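Protein CbbY (Rhodobacter sphaeroides, PDB 4UAS) catalyses the magnesium-dependent removal of a phosphate from xylulose-1,5-bisphosphate, a potent inhibitor of Rubisco produced by Rubisco itself, as a selective sugar phosphatase of the HAD superfamily. Local coordinates at residues P168-S177 / G188-T199; I5-E15 / I91-I101. One frame throughout, in Å; residues are numbered along the deposited sequence.

From the N terminus the chain runs up strand 4-7 into the turn that carries Asp-8 and Asp-10, then makes a long excursion of helices and loops, without a strand. Interaction 2 closes that loop when 91-101 returns beside 5-15 and leads into helix 97-107. Interaction 1 opens only later and closes a much shorter loop, strand 171-175, helix 178-186 and strand 190-193, so the two follow in series without nesting or crossing. They meet in space: strands 4-7 and 171-175 are neighbours in one parallel sheet, Asp-8, Asp-10 and Asp-176 share the magnesium ion, and Arg-94 of interaction 2 probably donates a hydrogen bond to Ser-194 O of interaction 1.

Interaction 1 (P168-S177 / G188-T199). With MG (magnesium ion), chain D.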
# COMPACT_ATOMS: atom_id res chain seq x y z
N PRO A 168 -8.02 -18.83 -0.31
CA PRO A 168 -6.66 -18.32 -0.18
C PRO A 168 -5.58 -19.26 -0.71
O PRO A 168 -4.56 -18.81 -1.16
CB PRO A 168 -6.53 -18.04 1.33
CG PRO A 168 -7.59 -18.78 1.99
CD PRO A 168 -8.73 -18.89 0.99
N GLU A 169 -5.81 -20.57 -0.63
CA GLU A 169 -4.83 -21.54 -1.07
C GLU A 169 -4.53 -21.44 -2.56
O GLU A 169 -3.50 -21.91 -3.01
CB GLU A 169 -5.24 -22.97 -0.64
CG GLU A 169 -6.70 -23.16 -0.32
CD GLU A 169 -7.07 -22.61 1.04
OE1 GLU A 169 -6.27 -22.73 2.03
OE2 GLU A 169 -8.15 -22.03 1.10
N ARG A 170 -5.41 -20.79 -3.31
CA ARG A 170 -5.33 -20.58 -4.74
C ARG A 170 -4.97 -19.13 -5.16
O ARG A 170 -5.15 -18.75 -6.32
CB ARG A 170 -6.67 -20.97 -5.37
CG ARG A 170 -7.00 -22.46 -5.18
CD ARG A 170 -7.65 -23.05 -6.42
NE ARG A 170 -6.88 -22.84 -7.62
CZ ARG A 170 -6.28 -23.80 -8.33
NH1 ARG A 170 -5.67 -23.50 -9.45
NH2 ARG A 170 -6.32 -25.06 -7.92
N ALA A 171 -4.50 -18.34 -4.20
CA ALA A 171 -4.15 -16.94 -4.40
C ALA A 171 -2.78 -16.69 -3.83
O ALA A 171 -2.18 -17.54 -3.18
CB ALA A 171 -5.22 -16.07 -3.81
N VAL A 172 -2.28 -15.47 -4.06
CA VAL A 172 -0.95 -15.08 -3.58
C VAL A 172 -1.03 -13.56 -3.40
O VAL A 172 -1.69 -12.87 -4.15
CB VAL A 172 0.15 -15.52 -4.54
CG1 VAL A 172 -0.05 -14.86 -5.88
CG2 VAL A 172 1.54 -15.33 -3.97
N ALA A 173 -0.25 -13.05 -2.42
CA ALA A 173 -0.10 -11.64 -2.15
C ALA A 173 1.32 -11.17 -2.44
O ALA A 173 2.28 -11.90 -2.19
CB ALA A 173 -0.40 -11.33 -0.69
N LEU A 174 1.42 -9.94 -2.93
CA LEU A 174 2.71 -9.22 -3.07
C LEU A 174 2.71 -8.07 -2.10
O LEU A 174 1.77 -7.27 -2.02
CB LEU A 174 2.92 -8.67 -4.46
CG LEU A 174 3.47 -9.62 -5.50
CD1 LEU A 174 2.63 -10.79 -5.72
CD2 LEU A 174 3.78 -8.88 -6.76
N GLU A 175 3.78 -7.99 -1.30
CA GLU A 175 3.91 -7.04 -0.19
C GLU A 175 5.34 -6.51 -0.12
O GLU A 175 6.27 -7.04 -0.71
CB GLU A 175 3.58 -7.73 1.15
CG GLU A 175 2.09 -7.71 1.46
CD GLU A 175 1.58 -6.36 1.90
OE1 GLU A 175 2.43 -5.42 2.01
OE2 GLU A 175 0.36 -6.26 2.13
N ASP A 176 5.51 -5.42 0.67
CA ASP A 176 6.77 -4.80 0.89
C ASP A 176 7.15 -4.63 2.34
O ASP A 176 8.27 -4.19 2.61
CB ASP A 176 6.89 -3.42 0.22
CG ASP A 176 6.08 -2.39 1.00
OD1 ASP A 176 4.89 -2.68 1.18
OD2 ASP A 176 6.58 -1.32 1.41
N SER A 177 6.26 -4.89 3.30
CA SER A 177 6.46 -4.57 4.68
C SER A 177 6.07 -5.70 5.56
O SER A 177 5.28 -6.59 5.18
CB SER A 177 5.67 -3.34 5.08
OG SER A 177 4.27 -3.64 5.19
N GLY A 188 -4.30 -16.50 5.26
CA GLY A 188 -4.02 -17.79 4.67
C GLY A 188 -3.29 -17.74 3.35
O GLY A 188 -3.26 -18.73 2.61
N LEU A 189 -2.71 -16.59 3.01
CA LEU A 189 -2.09 -16.39 1.70
C LEU A 189 -0.59 -16.62 1.75
O LEU A 189 0.11 -16.13 2.64
CB LEU A 189 -2.33 -14.92 1.26
CG LEU A 189 -3.78 -14.61 0.90
CD1 LEU A 189 -3.99 -13.14 0.88
CD2 LEU A 189 -4.13 -15.22 -0.42
N ARG A 190 -0.11 -17.28 0.73
CA ARG A 190 1.29 -17.17 0.39
C ARG A 190 1.62 -15.73 0.02
O ARG A 190 0.80 -15.01 -0.54
CB ARG A 190 1.65 -18.11 -0.70
CG ARG A 190 1.63 -19.63 -0.16
CD ARG A 190 2.15 -20.69 -1.09
NE ARG A 190 1.46 -20.49 -2.38
CZ ARG A 190 1.99 -20.02 -3.51
NH1 ARG A 190 3.23 -19.54 -3.48
NH2 ARG A 190 1.23 -19.92 -4.62
N CYS A 191 2.84 -15.31 0.35
CA CYS A 191 3.17 -13.89 0.23
C CYS A 191 4.64 -13.75 -0.25
O CYS A 191 5.54 -14.34 0.32
CB CYS A 191 2.98 -13.21 1.57
SG CYS A 191 3.28 -11.42 1.54
N ILE A 192 4.77 -13.02 -1.35
CA ILE A 192 6.06 -12.63 -1.94
C ILE A 192 6.37 -11.21 -1.48
O ILE A 192 5.57 -10.32 -1.74
CB ILE A 192 5.93 -12.54 -3.45
CG1 ILE A 192 5.27 -13.80 -4.02
CG2 ILE A 192 7.31 -12.30 -4.04
CD1 ILE A 192 5.98 -15.06 -3.63
N VAL A 193 7.52 -11.03 -0.83
CA VAL A 193 7.94 -9.76 -0.33
C VAL A 193 9.10 -9.21 -1.16
O VAL A 193 10.09 -9.92 -1.36
CB VAL A 193 8.29 -9.80 1.17
CG1 VAL A 193 8.84 -8.47 1.64
CG2 VAL A 193 7.11 -10.22 2.01
N SER A 194 9.04 -7.93 -1.50
CA SER A 194 10.22 -7.18 -1.98
C SER A 194 10.25 -5.87 -1.25
O SER A 194 9.37 -5.03 -1.44
CB SER A 194 10.22 -6.93 -3.46
OG SER A 194 11.45 -6.29 -3.84
N PRO A 195 11.21 -5.67 -0.32
CA PRO A 195 11.22 -4.42 0.47
C PRO A 195 11.66 -3.23 -0.30
O PRO A 195 12.13 -3.32 -1.43
CB PRO A 195 12.12 -4.74 1.64
CG PRO A 195 13.00 -5.72 1.12
CD PRO A 195 12.33 -6.57 0.04
N GLY A 196 11.54 -2.10 0.32
CA GLY A 196 12.01 -0.86 -0.25
C GLY A 196 12.63 -0.04 0.81
O GLY A 196 12.97 -0.53 1.88
N PHE A 197 12.81 1.24 0.49
CA PHE A 197 13.59 2.09 1.30
C PHE A 197 13.24 2.04 2.81
O PHE A 197 14.10 1.93 3.70
CB PHE A 197 13.50 3.59 0.78
CG PHE A 197 14.25 4.57 1.63
CD1 PHE A 197 15.59 4.54 1.70
CD2 PHE A 197 13.57 5.58 2.31
CE1 PHE A 197 16.28 5.41 2.48
CE2 PHE A 197 14.26 6.48 3.06
CZ PHE A 197 15.61 6.40 3.18
N TYR A 198 11.96 2.20 3.08
CA TYR A 198 11.52 2.35 4.45
C TYR A 198 11.31 1.02 5.17
O TYR A 198 11.04 1.01 6.35
CB TYR A 198 10.24 3.16 4.51
CG TYR A 198 10.45 4.64 4.45
CD1 TYR A 198 10.00 5.40 3.38
CD2 TYR A 198 11.04 5.29 5.51
CE1 TYR A 198 10.13 6.77 3.38
CE2 TYR A 198 11.20 6.70 5.52
CZ TYR A 198 10.74 7.42 4.44
OH TYR A 198 10.87 8.78 4.51
N THR A 199 11.45 -0.12 4.48
CA THR A 199 11.21 -1.44 5.06
C THR A 199 12.38 -2.40 5.00
O THR A 199 12.27 -3.50 5.49
CB THR A 199 9.96 -2.07 4.49
OG1 THR A 199 10.19 -2.28 3.09
CG2 THR A 199 8.73 -1.25 4.76
MG MG D . 3.13 -1.50 1.57
O HOH W 1 -1.82 -18.97 -0.85
O HOH W 2 -4.41 -21.08 3.32
O HOH W 3 -1.47 -20.21 -4.19
O HOH W 4 2.64 -3.04 3.09
O HOH W 5 9.01 -0.35 1.26
O HOH W 6 4.23 -0.49 2.89
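Asp-176, just past strand 171-175, meets Thr-199 of the loop that follows strand 190-193. The two parallel strands are laced together by alternating backbone bonds: Ala-173 N to Arg-190 O, Ile-192 N to Ala-173 O, Glu-175 N to Ile-192 O and Ser-194 N to Glu-175 O. With chi1 at 64°, Thr-199 sets OG1 between its own backbone N and carbonyl carbon, where the hydroxyl donates to Asp-176 O at 2.8 Å, somewhat out of the carbonyl plane. The same OG1 accepts a nearly straight bond from Gly-196 N, 3.1 Å away, while CG2 turns to Ser-177 CB at 3.7 Å. Water 5 joins Thr-199 OG1 to Asp-176 OD2, and Asp-176 OD1 binds the magnesium ion at 2.2 Å. A valine in place of Thr-199 would probably leave Asp-176 O and Gly-196 N without their shared hydroxyl and set the turn freer to shift beside the metal ligand.

Along the strands, Cys-191 has SG anti to its backbone N (chi1 -177°), lying against Glu-175 CB at 3.7 Å. Glu-175 bends away there, sending its carboxylate to Lys-151, Tyr-157 and metal-bound water 4. At the far end Leu-189 CD2 rests on Ala-171 CB, 3.7 Å off, and water 1 bridges Pro-168 O and Ala-171 O to Arg-190 N. The contact thus has an apolar, backbone-bonded middle between two water-bridged polar ends, and at the metal-side end Thr-199 OG1, water 5 and backbone hold the turn carrying a magnesium ligand.

Interaction 2 (I5-E15 / I91-I101); sequences ILFDVDGTLAE and IALRPGIADLI. With MG (magnesium ion), chain D; PO4 (phosphate ion), chain C.
The HAD nucleophile loop, which leaves strand 4-7 with Asp-8 and Asp-10, is backed here by 91-101, the approach to and first turn of helix 97-107. Arg-94 makes the polar join. Its CD lies beside Thr-12 O, and the bend at chi3 (65°) beyond it turns the guanidinium so that NH1 reaches Gly-11 O at 2.9 Å, in the carbonyl plane but 20° out of the guanidinium plane. Its backbone N takes Leu-13 O, also at 2.9 Å, and NH1 probably donates to Ser-194 O as well. Beside this, Ala-14 CB sits against Ile-91 CG2 at 3.8 Å, and water 7 links Glu-15 N to Ala-92 O.

Deeper in, aliphatic side chains of the helix pack on Phe-7 of the strand and Leu-13 of the loop. Phe-7 has CG anti to its carbonyl carbon (chi1 -64°), which turns the ring toward the helix; Ile-101 CD1 lies over one face, Ile-97 CD1 comes in at the edge, and Ile-101 CG1 touches CZ of Phe-7 at 3.6 Å. Leu-13 meets Ile-97 at about a right angle, its CD2 being 3.8 Å from Ile-97 CG2.

On the metal-binding side of the loop Asp-8 OD2 binds magnesium at 2.1 Å and accepts from Thr-12 OG1 on its anti lone pair, so Thr-12 steadies a first-shell ligand. Asp-10 contributes its carbonyl O to the metal, and its backbone N donates to phosphate O3 at 2.8 Å. Asp-176 completes the protein ligands. Such a DxDx(T/V) loop at the end of a parallel strand, its first aspartate inferred to be the nucleophile and its second the proton donor, is the signature of HAD phosphatases.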
# COMPACT_ATOMS: atom_id res chain seq x y z
N ILE A 5 -4.23 -12.75 -7.78
CA ILE A 5 -3.11 -12.05 -7.16
C ILE A 5 -3.63 -10.83 -6.48
O ILE A 5 -4.37 -10.04 -7.08
CB ILE A 5 -2.02 -11.66 -8.22
CG1 ILE A 5 -1.64 -12.82 -9.13
CG2 ILE A 5 -0.84 -11.07 -7.52
CD1 ILE A 5 -0.85 -12.42 -10.37
N LEU A 6 -3.18 -10.68 -5.24
CA LEU A 6 -3.58 -9.55 -4.38
C LEU A 6 -2.35 -8.67 -4.16
O LEU A 6 -1.33 -9.15 -3.67
CB LEU A 6 -4.17 -10.05 -3.08
CG LEU A 6 -5.45 -10.83 -3.24
CD1 LEU A 6 -5.22 -12.28 -3.49
CD2 LEU A 6 -6.33 -10.69 -1.99
N PHE A 7 -2.44 -7.42 -4.54
CA PHE A 7 -1.36 -6.45 -4.44
C PHE A 7 -1.56 -5.45 -3.33
O PHE A 7 -2.55 -4.76 -3.26
CB PHE A 7 -1.25 -5.63 -5.72
CG PHE A 7 -0.86 -6.44 -6.94
CD1 PHE A 7 0.46 -6.50 -7.37
CD2 PHE A 7 -1.82 -7.09 -7.69
CE1 PHE A 7 0.79 -7.19 -8.55
CE2 PHE A 7 -1.46 -7.82 -8.81
CZ PHE A 7 -0.18 -7.84 -9.24
N ASP A 8 -0.53 -5.33 -2.47
CA ASP A 8 -0.32 -4.16 -1.69
C ASP A 8 -0.11 -2.96 -2.64
O ASP A 8 0.26 -3.14 -3.78
CB ASP A 8 0.91 -4.39 -0.83
CG ASP A 8 1.25 -3.28 0.09
OD1 ASP A 8 0.32 -2.82 0.81
OD2 ASP A 8 2.36 -2.73 0.04
N VAL A 9 -0.28 -1.75 -2.12
CA VAL A 9 -0.06 -0.55 -2.91
C VAL A 9 1.26 0.15 -2.57
O VAL A 9 2.20 0.14 -3.35
CB VAL A 9 -1.28 0.43 -2.86
CG1 VAL A 9 -0.97 1.73 -3.59
CG2 VAL A 9 -2.49 -0.24 -3.44
N ASP A 10 1.32 0.76 -1.40
CA ASP A 10 2.48 1.58 -1.03
C ASP A 10 3.72 0.73 -0.84
O ASP A 10 3.79 -0.11 0.03
CB ASP A 10 2.20 2.39 0.23
CG ASP A 10 1.07 3.37 0.07
OD1 ASP A 10 1.10 4.14 -0.91
OD2 ASP A 10 0.13 3.31 0.91
N GLY A 11 4.74 1.04 -1.66
CA GLY A 11 5.98 0.31 -1.62
C GLY A 11 5.97 -0.97 -2.42
O GLY A 11 7.02 -1.59 -2.52
N THR A 12 4.85 -1.34 -3.02
CA THR A 12 4.68 -2.57 -3.78
C THR A 12 4.42 -2.24 -5.23
O THR A 12 5.24 -2.59 -6.12
CB THR A 12 3.67 -3.51 -3.11
OG1 THR A 12 4.12 -3.93 -1.85
CG2 THR A 12 3.39 -4.72 -3.96
N LEU A 13 3.28 -1.64 -5.52
CA LEU A 13 3.05 -1.18 -6.88
C LEU A 13 4.06 -0.10 -7.28
O LEU A 13 4.45 -0.03 -8.43
CB LEU A 13 1.62 -0.63 -7.08
CG LEU A 13 0.50 -1.66 -6.94
CD1 LEU A 13 -0.84 -0.98 -7.07
CD2 LEU A 13 0.60 -2.80 -7.90
N ALA A 14 4.40 0.81 -6.36
CA ALA A 14 5.22 1.97 -6.61
C ALA A 14 5.83 2.39 -5.31
O ALA A 14 5.25 2.18 -4.26
CB ALA A 14 4.42 3.08 -7.25
N GLU A 15 6.97 3.07 -5.37
CA GLU A 15 7.58 3.73 -4.21
C GLU A 15 6.85 5.07 -4.01
O GLU A 15 7.11 6.06 -4.71
CB GLU A 15 9.05 3.97 -4.44
CG GLU A 15 9.92 2.81 -4.09
CD GLU A 15 10.11 2.63 -2.46
OE1 GLU A 15 11.02 1.88 -2.13
OE2 GLU A 15 9.56 3.35 -1.46
N ILE A 91 6.01 9.57 -10.43
CA ILE A 91 6.05 8.22 -9.84
C ILE A 91 5.90 7.17 -10.93
O ILE A 91 5.05 7.24 -11.81
CB ILE A 91 4.95 8.06 -8.78
CG1 ILE A 91 5.05 9.13 -7.63
CG2 ILE A 91 4.95 6.69 -8.16
CD1 ILE A 91 6.32 9.08 -6.83
N ALA A 92 6.73 6.14 -10.86
CA ALA A 92 6.69 4.97 -11.78
C ALA A 92 6.31 3.73 -11.02
O ALA A 92 6.56 3.61 -9.82
CB ALA A 92 8.06 4.73 -12.40
N LEU A 93 5.77 2.74 -11.73
CA LEU A 93 5.64 1.41 -11.11
C LEU A 93 6.97 0.80 -10.77
O LEU A 93 7.98 1.01 -11.47
CB LEU A 93 4.89 0.45 -12.04
CG LEU A 93 3.48 0.87 -12.42
CD1 LEU A 93 2.96 0.02 -13.56
CD2 LEU A 93 2.58 0.76 -11.18
N ARG A 94 7.04 -0.00 -9.71
CA ARG A 94 8.23 -0.75 -9.40
C ARG A 94 8.55 -1.74 -10.54
O ARG A 94 7.64 -2.26 -11.20
CB ARG A 94 8.09 -1.49 -8.09
CG ARG A 94 8.11 -0.54 -6.88
CD ARG A 94 8.29 -1.29 -5.55
NE ARG A 94 9.60 -1.95 -5.49
CZ ARG A 94 9.91 -2.87 -4.61
NH1 ARG A 94 9.07 -3.23 -3.64
NH2 ARG A 94 11.11 -3.49 -4.71
N PRO A 95 9.83 -2.03 -10.75
CA PRO A 95 10.19 -3.01 -11.75
C PRO A 95 9.45 -4.33 -11.58
O PRO A 95 9.29 -4.85 -10.46
CB PRO A 95 11.67 -3.20 -11.61
CG PRO A 95 12.16 -1.94 -10.97
CD PRO A 95 11.03 -1.44 -10.13
N GLY A 96 9.00 -4.89 -12.70
CA GLY A 96 8.33 -6.17 -12.73
C GLY A 96 6.80 -6.13 -12.58
O GLY A 96 6.13 -7.10 -12.87
N ILE A 97 6.28 -5.05 -12.02
CA ILE A 97 4.86 -5.00 -11.69
C ILE A 97 3.95 -4.93 -12.93
O ILE A 97 3.01 -5.73 -13.09
CB ILE A 97 4.58 -3.79 -10.74
CG1 ILE A 97 5.20 -3.96 -9.33
CG2 ILE A 97 3.09 -3.47 -10.69
CD1 ILE A 97 4.59 -5.12 -8.57
N ALA A 98 4.28 -4.05 -13.84
CA ALA A 98 3.52 -3.96 -15.08
C ALA A 98 3.56 -5.28 -15.86
O ALA A 98 2.51 -5.74 -16.37
CB ALA A 98 4.00 -2.80 -15.97
N ASP A 99 4.73 -5.91 -15.96
CA ASP A 99 4.85 -7.20 -16.70
C ASP A 99 4.01 -8.29 -16.04
O ASP A 99 3.36 -9.07 -16.75
CB ASP A 99 6.28 -7.62 -16.75
CG ASP A 99 7.13 -6.71 -17.61
OD1 ASP A 99 6.58 -5.97 -18.44
OD2 ASP A 99 8.37 -6.81 -17.49
N LEU A 100 4.02 -8.40 -14.72
CA LEU A 100 3.24 -9.42 -14.03
C LEU A 100 1.73 -9.19 -14.29
O LEU A 100 1.00 -10.15 -14.53
CB LEU A 100 3.54 -9.40 -12.55
CG LEU A 100 2.80 -10.47 -11.76
CD1 LEU A 100 3.25 -11.81 -12.16
CD2 LEU A 100 3.00 -10.25 -10.25
N ILE A 101 1.29 -7.93 -14.19
CA ILE A 101 -0.14 -7.67 -14.35
C ILE A 101 -0.55 -8.01 -15.76
O ILE A 101 -1.63 -8.59 -15.99
CB ILE A 101 -0.44 -6.25 -13.93
CG1 ILE A 101 -0.37 -6.19 -12.39
CG2 ILE A 101 -1.81 -5.75 -14.44
CD1 ILE A 101 -0.43 -4.81 -11.77
MG MG D . 3.13 -1.50 1.57
P PO4 C . -0.21 -0.13 1.92
O1 PO4 C . -1.11 -1.02 2.86
O2 PO4 C . -0.25 1.34 2.51
O3 PO4 C . -0.64 -0.01 0.47
O4 PO4 C . 1.29 -0.56 2.00
O HOH W 7 8.31 3.36 -7.85
O HOH W 6 4.23 -0.49 2.89
O HOH W 4 2.64 -3.04 3.09